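Local coordinates for protein sensor-type histidine kinase PrrB (Mycobacterium tuberculosis, PDB 1YSR) that transfers phosphate from ATP to a histidine, probably as the sensor kinase of the PrrB/PrrA two-component system, this chain being its C-terminal ATP-binding domain, at residues Leu43-Asn57 with Leu114-His126. Residues are numbered along the deposited sequence; the frame is centred on the assembly and turned at random.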
ATOM      1  N   LEU A  43      -2.596  -1.366  -7.491  1.00 31.39           N
ATOM      2  CA  LEU A  43      -3.545  -0.564  -6.726  1.00 30.81           C
ATOM      3  C   LEU A  43      -3.438  -1.069  -5.300  1.00 31.12           C
ATOM      4  O   LEU A  43      -3.967  -2.157  -5.006  1.00 28.83           O
ATOM      5  CB  LEU A  43      -4.981  -0.801  -7.228  1.00 31.72           C
ATOM      6  CG  LEU A  43      -5.235  -0.603  -8.748  1.00 38.14           C
ATOM      7  CD1 LEU A  43      -6.396  -1.466  -9.354  1.00 47.43           C
ATOM      8  CD2 LEU A  43      -5.428   0.891  -9.074  1.00 35.71           C
ATOM      9  N   PRO A  44      -2.774  -0.303  -4.406  1.00 31.41           N
ATOM     10  CA  PRO A  44      -2.534  -0.874  -3.093  1.00 30.15           C
ATOM     11  C   PRO A  44      -3.808  -1.176  -2.288  1.00 29.79           C
ATOM     12  O   PRO A  44      -3.803  -2.167  -1.554  1.00 29.12           O
ATOM     13  CB  PRO A  44      -1.629   0.146  -2.379  1.00 31.48           C
ATOM     14  CG  PRO A  44      -1.843   1.447  -3.093  1.00 31.91           C
ATOM     15  CD  PRO A  44      -2.237   1.083  -4.542  1.00 32.84           C
ATOM     16  N   ALA A  45      -4.877  -0.385  -2.439  1.00 26.53           N
ATOM     17  CA  ALA A  45      -6.094  -0.689  -1.675  1.00 27.57           C
ATOM     18  C   ALA A  45      -6.720  -2.023  -2.190  1.00 26.67           C
ATOM     19  O   ALA A  45      -7.110  -2.864  -1.410  1.00 26.61           O
ATOM     20  CB  ALA A  45      -7.121   0.434  -1.786  1.00 27.85           C
ATOM     21  N   GLY A  46      -6.706  -2.210  -3.498  1.00 27.71           N
ATOM     22  CA  GLY A  46      -7.343  -3.407  -4.107  1.00 26.76           C
ATOM     23  C   GLY A  46      -6.498  -4.633  -3.765  1.00 27.71           C
ATOM     24  O   GLY A  46      -7.048  -5.681  -3.430  1.00 27.74           O
ATOM     25  N   LEU A  47      -5.161  -4.499  -3.842  1.00 27.18           N
ATOM     26  CA  LEU A  47      -4.307  -5.687  -3.518  1.00 27.82           C
ATOM     27  C   LEU A  47      -4.479  -6.093  -2.050  1.00 28.37           C
ATOM     28  O   LEU A  47      -4.616  -7.292  -1.713  1.00 27.09           O
ATOM     29  CB  LEU A  47      -2.848  -5.429  -3.855  1.00 28.22           C
ATOM     30  CG  LEU A  47      -2.621  -5.339  -5.357  1.00 29.50           C
ATOM     31  CD1 LEU A  47      -1.294  -4.756  -5.624  1.00 33.08           C
ATOM     32  CD2 LEU A  47      -2.830  -6.716  -6.080  1.00 31.72           C
ATOM     33  N   ARG A  48      -4.476  -5.087  -1.192  1.00 28.61           N
ATOM     34  CA  ARG A  48      -4.653  -5.361   0.238  1.00 28.40           C
ATOM     35  C   ARG A  48      -5.999  -5.994   0.481  1.00 28.90           C
ATOM     36  O   ARG A  48      -6.132  -6.920   1.278  1.00 28.30           O
ATOM     37  CB  ARG A  48      -4.473  -4.088   1.067  1.00 27.19           C
ATOM     38  CG  ARG A  48      -4.748  -4.277   2.589  1.00 29.20           C
ATOM     39  CD  ARG A  48      -3.818  -5.334   3.280  1.00 33.45           C
ATOM     40  NE  ARG A  48      -4.354  -5.468   4.632  1.00 28.55           N
ATOM     41  CZ  ARG A  48      -3.931  -4.737   5.664  1.00 31.49           C
ATOM     42  NH1 ARG A  48      -4.532  -4.843   6.832  1.00 33.67           N
ATOM     43  NH2 ARG A  48      -2.897  -3.942   5.520  1.00 34.66           N
ATOM     44  N   LEU A  49      -7.043  -5.471  -0.162  1.00 28.16           N
ATOM     45  CA  LEU A  49      -8.362  -6.046   0.018  1.00 27.39           C
ATOM     46  C   LEU A  49      -8.447  -7.549  -0.408  1.00 26.51           C
ATOM     47  O   LEU A  49      -9.131  -8.370   0.284  1.00 25.99           O
ATOM     48  CB  LEU A  49      -9.356  -5.240  -0.804  1.00 27.23           C
ATOM     49  CG  LEU A  49     -10.820  -5.684  -0.833  1.00 28.69           C
ATOM     50  CD1 LEU A  49     -11.450  -5.574   0.501  1.00 35.89           C
ATOM     51  CD2 LEU A  49     -11.538  -4.828  -1.918  1.00 30.21           C
ATOM     52  N   ALA A  50      -7.802  -7.872  -1.526  1.00 25.36           N
ATOM     53  CA  ALA A  50      -7.749  -9.267  -2.061  1.00 24.18           C
ATOM     54  C   ALA A  50      -7.135 -10.161  -0.969  1.00 24.27           C
ATOM     55  O   ALA A  50      -7.680 -11.251  -0.635  1.00 26.02           O
ATOM     56  CB  ALA A  50      -6.936  -9.297  -3.333  1.00 26.81           C
ATOM     57  N   VAL A  51      -6.024  -9.703  -0.414  1.00 26.50           N
ATOM     58  CA  VAL A  51      -5.329 -10.454   0.668  1.00 26.26           C
ATOM     59  C   VAL A  51      -6.198 -10.578   1.898  1.00 27.76           C
ATOM     60  O   VAL A  51      -6.322 -11.652   2.479  1.00 26.37           O
ATOM     61  CB  VAL A  51      -3.945  -9.841   0.969  1.00 28.04           C
ATOM     62  CG1 VAL A  51      -3.320 -10.542   2.143  1.00 29.10           C
ATOM     63  CG2 VAL A  51      -3.012  -9.990  -0.257  1.00 26.20           C
ATOM     64  N   ASP A  52      -6.809  -9.458   2.325  1.00 28.22           N
ATOM     65  CA  ASP A  52      -7.743  -9.457   3.431  1.00 30.17           C
ATOM     66  C   ASP A  52      -8.857 -10.457   3.216  1.00 29.02           C
ATOM     67  O   ASP A  52      -9.195 -11.186   4.145  1.00 29.23           O
ATOM     68  CB  ASP A  52      -8.387  -8.044   3.640  1.00 29.63           C
ATOM     69  CG  ASP A  52      -7.411  -7.005   4.191  1.00 36.50           C
ATOM     70  OD1 ASP A  52      -6.316  -7.380   4.628  1.00 29.30           O
ATOM     71  OD2 ASP A  52      -7.746  -5.766   4.189  1.00 35.10           O
ATOM     72  N   ASN A  53      -9.434 -10.478   2.010  1.00 29.04           N
ATOM     73  CA  ASN A  53     -10.540 -11.342   1.709  1.00 29.05           C
ATOM     74  C   ASN A  53     -10.093 -12.833   1.799  1.00 28.88           C
ATOM     75  O   ASN A  53     -10.852 -13.704   2.266  1.00 28.85           O
ATOM     76  CB  ASN A  53     -11.061 -11.022   0.307  1.00 27.89           C
ATOM     77  CG  ASN A  53     -12.370 -11.730  -0.017  1.00 29.91           C
ATOM     78  OD1 ASN A  53     -12.472 -12.438  -1.012  1.00 34.65           O
ATOM     79  ND2 ASN A  53     -13.405 -11.499   0.800  1.00 34.67           N
ATOM     80  N   ALA A  54      -8.900 -13.108   1.272  1.00 27.73           N
ATOM     81  CA  ALA A  54      -8.339 -14.481   1.268  1.00 26.29           C
ATOM     82  C   ALA A  54      -8.141 -14.946   2.721  1.00 27.79           C
ATOM     83  O   ALA A  54      -8.532 -16.074   3.078  1.00 27.88           O
ATOM     84  CB  ALA A  54      -7.043 -14.495   0.520  1.00 26.95           C
ATOM     85  N   ILE A  55      -7.559 -14.088   3.576  1.00 25.47           N
ATOM     86  CA  ILE A  55      -7.464 -14.445   5.019  1.00 26.61           C
ATOM     87  C   ILE A  55      -8.813 -14.662   5.672  1.00 27.49           C
ATOM     88  O   ILE A  55      -9.005 -15.610   6.399  1.00 28.45           O
ATOM     89  CB  ILE A  55      -6.671 -13.403   5.758  1.00 24.14           C
ATOM     90  CG1 ILE A  55      -5.243 -13.312   5.176  1.00 26.99           C
ATOM     91  CG2 ILE A  55      -6.631 -13.695   7.250  1.00 27.07           C
ATOM     92  CD1 ILE A  55      -4.406 -12.082   5.692  1.00 26.15           C
ATOM     93  N   ALA A  56      -9.791 -13.799   5.365  1.00 28.27           N
ATOM     94  CA  ALA A  56     -11.079 -13.934   5.968  1.00 28.70           C
ATOM     95  C   ALA A  56     -11.793 -15.201   5.557  1.00 29.22           C
ATOM     96  O   ALA A  56     -12.420 -15.880   6.379  1.00 33.11           O
ATOM     97  CB  ALA A  56     -11.933 -12.666   5.680  1.00 28.71           C
ATOM     98  N   ASN A  57     -11.655 -15.589   4.307  1.00 29.45           N
ATOM     99  CA  ASN A  57     -12.257 -16.790   3.855  1.00 29.97           C
ATOM    100  C   ASN A  57     -11.593 -17.992   4.494  1.00 29.65           C
ATOM    101  O   ASN A  57     -12.254 -18.953   4.828  1.00 32.90           O
ATOM    102  CB  ASN A  57     -12.201 -16.841   2.338  1.00 30.35           C
ATOM    103  CG  ASN A  57     -13.379 -16.118   1.722  1.00 31.93           C
ATOM    104  OD1 ASN A  57     -14.457 -16.641   1.764  1.00 36.48           O
ATOM    105  ND2 ASN A  57     -13.201 -14.851   1.315  1.00 40.54           N
ATOM    106  N   LEU A 114     -18.068 -19.702   1.187  1.00 47.09           N
ATOM    107  CA  LEU A 114     -16.707 -19.430   0.736  1.00 46.47           C
ATOM    108  C   LEU A 114     -16.728 -18.800  -0.656  1.00 44.84           C
ATOM    109  O   LEU A 114     -17.189 -19.431  -1.626  1.00 45.11           O
ATOM    110  CB  LEU A 114     -15.883 -20.724   0.687  1.00 47.60           C
ATOM    111  CG  LEU A 114     -14.482 -20.648   0.064  1.00 52.29           C
ATOM    112  CD1 LEU A 114     -13.447 -19.990   0.995  1.00 51.08           C
ATOM    113  CD2 LEU A 114     -14.049 -22.035  -0.265  1.00 51.43           C
ATOM    114  N   GLY A 115     -16.163 -17.600  -0.771  1.00 40.69           N
ATOM    115  CA  GLY A 115     -16.274 -16.831  -1.996  1.00 36.96           C
ATOM    116  C   GLY A 115     -15.070 -15.981  -2.142  1.00 37.18           C
ATOM    117  O   GLY A 115     -14.730 -15.230  -1.218  1.00 36.32           O
ATOM    118  N   LEU A 116     -14.410 -16.126  -3.283  1.00 36.03           N
ATOM    119  CA  LEU A 116     -13.175 -15.410  -3.585  1.00 35.48           C
ATOM    120  C   LEU A 116     -13.240 -14.514  -4.849  1.00 34.65           C
ATOM    121  O   LEU A 116     -12.216 -14.231  -5.450  1.00 34.19           O
ATOM    122  CB  LEU A 116     -12.022 -16.414  -3.734  1.00 33.94           C
ATOM    123  CG  LEU A 116     -11.651 -17.165  -2.444  1.00 32.82           C
ATOM    124  CD1 LEU A 116     -10.709 -18.320  -2.734  1.00 35.12           C
ATOM    125  CD2 LEU A 116     -11.066 -16.218  -1.437  1.00 34.02           C
ATOM    126  N   ALA A 117     -14.432 -14.100  -5.272  1.00 36.45           N
ATOM    127  CA  ALA A 117     -14.582 -13.274  -6.468  1.00 36.21           C
ATOM    128  C   ALA A 117     -13.869 -11.933  -6.383  1.00 36.99           C
ATOM    129  O   ALA A 117     -13.460 -11.403  -7.431  1.00 35.01           O
ATOM    130  CB  ALA A 117     -16.020 -13.020  -6.773  1.00 38.49           C
ATOM    131  N   LEU A 118     -13.748 -11.384  -5.163  1.00 36.09           N
ATOM    132  CA  LEU A 118     -13.011 -10.105  -4.973  1.00 37.15           C
ATOM    133  C   LEU A 118     -11.574 -10.284  -5.350  1.00 35.47           C
ATOM    134  O   LEU A 118     -10.981  -9.446  -6.032  1.00 36.61           O
ATOM    135  CB  LEU A 118     -13.085  -9.571  -3.539  1.00 36.89           C
ATOM    136  CG  LEU A 118     -14.254  -8.702  -3.049  1.00 44.24           C
ATOM    137  CD1 LEU A 118     -13.994  -8.253  -1.590  1.00 38.01           C
ATOM    138  CD2 LEU A 118     -14.477  -7.510  -3.970  1.00 45.81           C
ATOM    139  N   VAL A 119     -11.013 -11.405  -4.925  1.00 34.06           N
ATOM    140  CA  VAL A 119      -9.668 -11.756  -5.261  1.00 33.21           C
ATOM    141  C   VAL A 119      -9.493 -11.867  -6.767  1.00 33.50           C
ATOM    142  O   VAL A 119      -8.591 -11.274  -7.350  1.00 31.60           O
ATOM    143  CB  VAL A 119      -9.256 -13.057  -4.555  1.00 31.21           C
ATOM    144  CG1 VAL A 119      -7.851 -13.410  -4.905  1.00 28.36           C
ATOM    145  CG2 VAL A 119      -9.385 -12.911  -3.041  1.00 32.59           C
ATOM    146  N   ALA A 120     -10.355 -12.651  -7.440  1.00 32.88           N
ATOM    147  CA  ALA A 120     -10.254 -12.753  -8.885  1.00 31.57           C
ATOM    148  C   ALA A 120     -10.364 -11.411  -9.601  1.00 32.51           C
ATOM    149  O   ALA A 120      -9.628 -11.136 -10.551  1.00 33.20           O
ATOM    150  CB  ALA A 120     -11.320 -13.758  -9.425  1.00 34.23           C
ATOM    151  N   GLN A 121     -11.281 -10.577  -9.132  1.00 30.64           N
ATOM    152  CA  GLN A 121     -11.487  -9.259  -9.709  1.00 33.30           C
ATOM    153  C   GLN A 121     -10.191  -8.422  -9.648  1.00 32.01           C
ATOM    154  O   GLN A 121      -9.785  -7.788 -10.612  1.00 31.48           O
ATOM    155  CB  GLN A 121     -12.588  -8.552  -8.939  1.00 34.20           C
ATOM    156  CG  GLN A 121     -13.144  -7.285  -9.576  1.00 41.05           C
ATOM    157  CD  GLN A 121     -13.775  -6.366  -8.535  1.00 52.93           C
ATOM    158  OE1 GLN A 121     -13.512  -5.164  -8.525  1.00 68.36           O
ATOM    159  NE2 GLN A 121     -14.585  -6.927  -7.650  1.00 49.94           N
ATOM    160  N   GLN A 122      -9.592  -8.384  -8.473  1.00 31.74           N
ATOM    161  CA  GLN A 122      -8.301  -7.660  -8.319  1.00 31.37           C
ATOM    162  C   GLN A 122      -7.167  -8.237  -9.177  1.00 32.97           C
ATOM    163  O   GLN A 122      -6.383  -7.494  -9.817  1.00 33.82           O
ATOM    164  CB  GLN A 122      -7.968  -7.549  -6.819  1.00 29.97           C
ATOM    165  CG  GLN A 122      -8.910  -6.657  -6.074  1.00 34.31           C
ATOM    166  CD  GLN A 122      -8.824  -5.230  -6.629  1.00 37.86           C
ATOM    167  OE1 GLN A 122      -7.746  -4.763  -7.014  1.00 40.88           O
ATOM    168  NE2 GLN A 122      -9.958  -4.584  -6.729  1.00 34.41           N
ATOM    169  N   ALA A 123      -7.066  -9.567  -9.254  1.00 33.48           N
ATOM    170  CA  ALA A 123      -6.073 -10.197 -10.073  1.00 36.00           C
ATOM    171  C   ALA A 123      -6.227  -9.761 -11.541  1.00 38.24           C
ATOM    172  O   ALA A 123      -5.239  -9.417 -12.212  1.00 38.72           O
ATOM    173  CB  ALA A 123      -6.137 -11.692  -9.921  1.00 36.57           C
ATOM    174  N   GLN A 124      -7.466  -9.749 -12.016  1.00 37.72           N
ATOM    175  CA  GLN A 124      -7.757  -9.384 -13.395  1.00 39.77           C
ATOM    176  C   GLN A 124      -7.427  -7.905 -13.673  1.00 38.03           C
ATOM    177  O   GLN A 124      -6.803  -7.606 -14.689  1.00 38.60           O
ATOM    178  CB  GLN A 124      -9.196  -9.738 -13.778  1.00 39.84           C
ATOM    179  CG  GLN A 124      -9.342 -11.161 -14.427  1.00 48.17           C
ATOM    180  CD  GLN A 124      -9.686 -12.309 -13.439  1.00 63.93           C
ATOM    181  OE1 GLN A 124      -8.796 -12.869 -12.787  1.00 69.34           O
ATOM    182  NE2 GLN A 124     -10.971 -12.687 -13.369  1.00 61.61           N
ATOM    183  N   LEU A 125      -7.751  -7.028 -12.724  1.00 36.24           N
ATOM    184  CA  LEU A 125      -7.427  -5.584 -12.821  1.00 36.10           C
ATOM    185  C   LEU A 125      -5.942  -5.364 -12.942  1.00 36.23           C
ATOM    186  O   LEU A 125      -5.502  -4.380 -13.531  1.00 38.17           O
ATOM    187  CB  LEU A 125      -7.977  -4.804 -11.613  1.00 34.46           C
ATOM    188  CG  LEU A 125      -9.472  -4.515 -11.605  1.00 40.73           C
ATOM    189  CD1 LEU A 125      -9.869  -3.871 -10.272  1.00 46.17           C
ATOM    190  CD2 LEU A 125      -9.887  -3.566 -12.741  1.00 46.57           C
ATOM    191  N   HIS A 126      -5.147  -6.306 -12.424  1.00 36.61           N
ATOM    192  CA  HIS A 126      -3.672  -6.222 -12.519  1.00 35.19           C
ATOM    193  C   HIS A 126      -3.119  -7.045 -13.687  1.00 35.36           C
ATOM    194  O   HIS A 126      -1.918  -7.226 -13.794  1.00 35.19           O
ATOM    195  CB  HIS A 126      -2.998  -6.613 -11.184  1.00 31.63           C
ATOM    196  CG  HIS A 126      -3.263  -5.644 -10.082  1.00 31.57           C
ATOM    197  ND1 HIS A 126      -4.428  -5.630  -9.363  1.00 29.36           N
ATOM    198  CD2 HIS A 126      -2.528  -4.602  -9.618  1.00 33.19           C
ATOM    199  CE1 HIS A 126      -4.402  -4.638  -8.490  1.00 33.37           C
ATOM    200  NE2 HIS A 126      -3.249  -3.998  -8.628  1.00 33.72           N
TER
HETATM  201  O   HOH W   1     -14.859 -12.332  -2.270  1.00 40.37           O
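Asn57 and Gly115 meet at one end of this contact, Leu43 and His126 at the other. Between them, residues 44-57 of helix 44-61 run nearly antiparallel to helix 117-125 (152°) in the Bergerat (GHKL) ATP-binding fold of histidine kinases. Strand 140-147 lies against both, touching Leu47, Ala54, Leu116 and Val119.

Asn57 uses both ends of its amide. Asn57 OD1 accepts from Gly115 N at 3.2 Å, an almost straight bond (173°) whose donor sits above the carbonyl plane. Asn57 ND2 donates to Asn53 O at 2.8 Å, on the opposite face of that carbonyl from Asn57 N. Asn53 and Asn57 probably belong to the N box, whose asparagines in relatives approach the nucleotide and its magnesium.

A water joins the helix start to Asn53. It donates to Asn53 OD1 (2.7 Å) and Gly115 O, and accepts from Leu118 N. Asn53 ND2 turns instead to Ser102 OG.

The backbones come closest at Ala50 and Val119, whose CA atoms are 4.5 Å apart. Gln122, bent at chi2 (-62°), lays its amide over Gly46. Gln122 OE1 is buried, 3.2 Å from Gly46 CA, and has no polar partner.

Both His126 nitrogens are satisfied. ND1 donates to Gln122 O, while His126 NE2 accepts from Leu43 N at 2.9 Å, close to the ring plane. This fixes the ring's rotation. Leu47 CD2 makes a CH-pi contact over one face of the His126 ring, 3.7 Å from the ring centroid.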